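PDB 2O1B: aminotransferase, class I from Staphylococcus aureus, which probably catalyses the pyridoxal-5'-phosphate-dependent transfer of an amino group between amino acids and 2-oxo acids, consistent with an aspartate aminotransferase activity. Local coordinates for residues E350-E353 against Q354-Q358. Residues are numbered along the deposited sequence; the frame is centred on the assembly and turned at random.
Sequences EQFE and QFLVQ
Phe352 O takes the backbone N-H of Leu356 at 2.9 Å, in a nearly straight bond with an N-H...O angle of 165°. The side chain of Leu356 also lies close to this oxygen, with CG 3.4 Å from Phe352 O. Three more i to i+4 bonds of the same kind run from Gln354 N to Glu350 O, Phe355 N to Gln351 O and Val357 N to Glu353 O. They make 350-358 a regular alpha-helical segment. On the buried side, Phe352 and Leu356 meet one turn apart. Leu356 CD1 sits off-centre over one face of the Phe352 ring, in a CH-pi contact 4.1 Å from the ring centroid. With CG anti to the backbone N (chi1 -162°), the ring swings back from CB's direction and comes alongside Leu356. Phe355 also approaches this ring obliquely, with Phe352 CE2 3.9 Å from Phe355 CD2. Val357 CG1 packs 3.3 Å from Glu353 O, beside the backbone bond that this oxygen accepts. The contact belongs to helix 349-360, probably part of the small C-terminal domain of a fold-type I aminotransferase, which follows strand 338-342 of the four-stranded antiparallel sheet. Phe355 meets Tyr347 edge-to-face before the helix, while Phe352 touches Pro344 and Tyr403. Leu356 packs on Leu399, just beyond helix 388-397, and its backbone is hydrogen-bonded to that of Ile362 at the start of strand 362-363.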
ATOM      1  N   GLU A 350      30.008  10.691   0.432  1.00 23.65           N
ATOM      2  CA  GLU A 350      29.373  11.474  -0.625  1.00 24.25           C
ATOM      3  C   GLU A 350      30.400  12.049  -1.601  1.00 23.61           C
ATOM      4  O   GLU A 350      30.158  12.091  -2.812  1.00 23.67           O
ATOM      5  CB  GLU A 350      28.491  12.566  -0.018  1.00 24.57           C
ATOM      6  CG  GLU A 350      27.280  12.019   0.748  1.00 25.78           C
ATOM      7  CD  GLU A 350      26.390  13.116   1.333  1.00 26.84           C
ATOM      8  OE1 GLU A 350      25.221  13.208   0.905  1.00 31.39           O
ATOM      9  OE2 GLU A 350      26.850  13.888   2.212  1.00 31.31           O
ATOM     10  N   GLN A 351      31.547  12.471  -1.076  1.00 22.92           N
ATOM     11  CA  GLN A 351      32.668  12.909  -1.905  1.00 22.95           C
ATOM     12  C   GLN A 351      33.228  11.758  -2.732  1.00 22.75           C
ATOM     13  O   GLN A 351      33.548  11.934  -3.905  1.00 22.45           O
ATOM     14  CB  GLN A 351      33.769  13.530  -1.045  1.00 22.77           C
ATOM     15  CG  GLN A 351      33.447  14.933  -0.561  1.00 22.86           C
ATOM     16  CD  GLN A 351      34.352  15.400   0.553  1.00 23.15           C
ATOM     17  OE1 GLN A 351      35.002  14.596   1.226  1.00 24.30           O
ATOM     18  NE2 GLN A 351      34.402  16.717   0.759  1.00 24.65           N
ATOM     19  N   PHE A 352      33.338  10.583  -2.124  1.00 22.78           N
ATOM     20  CA  PHE A 352      33.799   9.397  -2.843  1.00 23.00           C
ATOM     21  C   PHE A 352      32.763   8.929  -3.857  1.00 23.28           C
ATOM     22  O   PHE A 352      33.122   8.478  -4.940  1.00 23.72           O
ATOM     23  CB  PHE A 352      34.171   8.272  -1.869  1.00 22.50           C
ATOM     24  CG  PHE A 352      35.050   7.191  -2.474  1.00 22.68           C
ATOM     25  CD1 PHE A 352      34.769   5.847  -2.246  1.00 20.67           C
ATOM     26  CD2 PHE A 352      36.162   7.520  -3.264  1.00 23.16           C
ATOM     27  CE1 PHE A 352      35.573   4.845  -2.786  1.00 21.78           C
ATOM     28  CE2 PHE A 352      36.975   6.523  -3.811  1.00 22.38           C
ATOM     29  CZ  PHE A 352      36.674   5.175  -3.568  1.00 21.91           C
ATOM     30  N   GLU A 353      31.480   9.053  -3.516  1.00 23.82           N
ATOM     31  CA  GLU A 353      30.399   8.727  -4.455  1.00 24.16           C
ATOM     32  C   GLU A 353      30.498   9.604  -5.703  1.00 24.06           C
ATOM     33  O   GLU A 353      30.456   9.098  -6.826  1.00 23.50           O
ATOM     34  CB  GLU A 353      29.021   8.889  -3.808  1.00 24.56           C
ATOM     35  CG  GLU A 353      27.856   8.612  -4.769  1.00 27.36           C
ATOM     36  CD  GLU A 353      26.588   9.404  -4.451  1.00 31.56           C
ATOM     37  OE1 GLU A 353      26.577  10.195  -3.473  1.00 32.91           O
ATOM     38  OE2 GLU A 353      25.593   9.233  -5.200  1.00 32.44           O
ATOM     39  N   GLN A 354      30.642  10.912  -5.497  1.00 23.81           N
ATOM     40  CA  GLN A 354      30.775  11.847  -6.606  1.00 24.80           C
ATOM     41  C   GLN A 354      32.053  11.607  -7.420  1.00 24.45           C
ATOM     42  O   GLN A 354      32.008  11.611  -8.652  1.00 24.58           O
ATOM     43  CB  GLN A 354      30.656  13.297  -6.119  1.00 24.92           C
ATOM     44  CG  GLN A 354      30.127  14.270  -7.177  1.00 28.05           C
ATOM     45  CD  GLN A 354      28.678  13.991  -7.627  1.00 31.13           C
ATOM     46  OE1 GLN A 354      27.913  13.275  -6.960  1.00 33.72           O
ATOM     47  NE2 GLN A 354      28.303  14.568  -8.763  1.00 33.04           N
ATOM     48  N   PHE A 355      33.174  11.370  -6.735  1.00 24.00           N
ATOM     49  CA  PHE A 355      34.426  10.965  -7.389  1.00 23.59           C
ATOM     50  C   PHE A 355      34.247   9.770  -8.333  1.00 23.61           C
ATOM     51  O   PHE A 355      34.623   9.839  -9.504  1.00 23.26           O
ATOM     52  CB  PHE A 355      35.495  10.647  -6.336  1.00 23.70           C
ATOM     53  CG  PHE A 355      36.823  10.207  -6.911  1.00 23.45           C
ATOM     54  CD1 PHE A 355      37.752  11.143  -7.357  1.00 23.24           C
ATOM     55  CD2 PHE A 355      37.153   8.858  -6.979  1.00 23.73           C
ATOM     56  CE1 PHE A 355      38.987  10.743  -7.873  1.00 23.38           C
ATOM     57  CE2 PHE A 355      38.383   8.448  -7.496  1.00 24.16           C
ATOM     58  CZ  PHE A 355      39.301   9.398  -7.944  1.00 23.90           C
ATOM     59  N   LEU A 356      33.665   8.685  -7.823  1.00 23.59           N
ATOM     60  CA  LEU A 356      33.489   7.460  -8.607  1.00 24.05           C
ATOM     61  C   LEU A 356      32.589   7.634  -9.844  1.00 24.76           C
ATOM     62  O   LEU A 356      32.886   7.094 -10.915  1.00 24.31           O
ATOM     63  CB  LEU A 356      32.990   6.312  -7.718  1.00 23.68           C
ATOM     64  CG  LEU A 356      33.952   5.714  -6.679  1.00 23.33           C
ATOM     65  CD1 LEU A 356      33.233   4.726  -5.768  1.00 21.70           C
ATOM     66  CD2 LEU A 356      35.113   5.029  -7.361  1.00 23.19           C
ATOM     67  N   VAL A 357      31.502   8.391  -9.706  1.00 25.80           N
ATOM     68  CA  VAL A 357      30.606   8.641 -10.850  1.00 27.27           C
ATOM     69  C   VAL A 357      31.256   9.563 -11.888  1.00 27.94           C
ATOM     70  O   VAL A 357      31.202   9.282 -13.093  1.00 28.25           O
ATOM     71  CB  VAL A 357      29.170   9.120 -10.423  1.00 27.22           C
ATOM     72  CG1 VAL A 357      29.218  10.391  -9.590  1.00 27.58           C
ATOM     73  CG2 VAL A 357      28.295   9.340 -11.642  1.00 28.62           C
ATOM     74  N   GLN A 358      31.890  10.637 -11.408  1.00 28.70           N
ATOM     75  CA  GLN A 358      32.578  11.617 -12.260  1.00 29.77           C
ATOM     76  C   GLN A 358      33.785  11.028 -12.986  1.00 29.31           C
ATOM     77  O   GLN A 358      33.887  11.120 -14.210  1.00 29.69           O
ATOM     78  CB  GLN A 358      33.063  12.809 -11.432  1.00 29.85           C
ATOM     79  CG  GLN A 358      32.018  13.868 -11.105  1.00 31.61           C
ATOM     80  CD  GLN A 358      32.642  15.129 -10.489  1.00 31.71           C
ATOM     81  OE1 GLN A 358      33.780  15.505 -10.808  1.00 34.33           O
ATOM     82  NE2 GLN A 358      31.893  15.788  -9.605  1.00 33.60           N
TER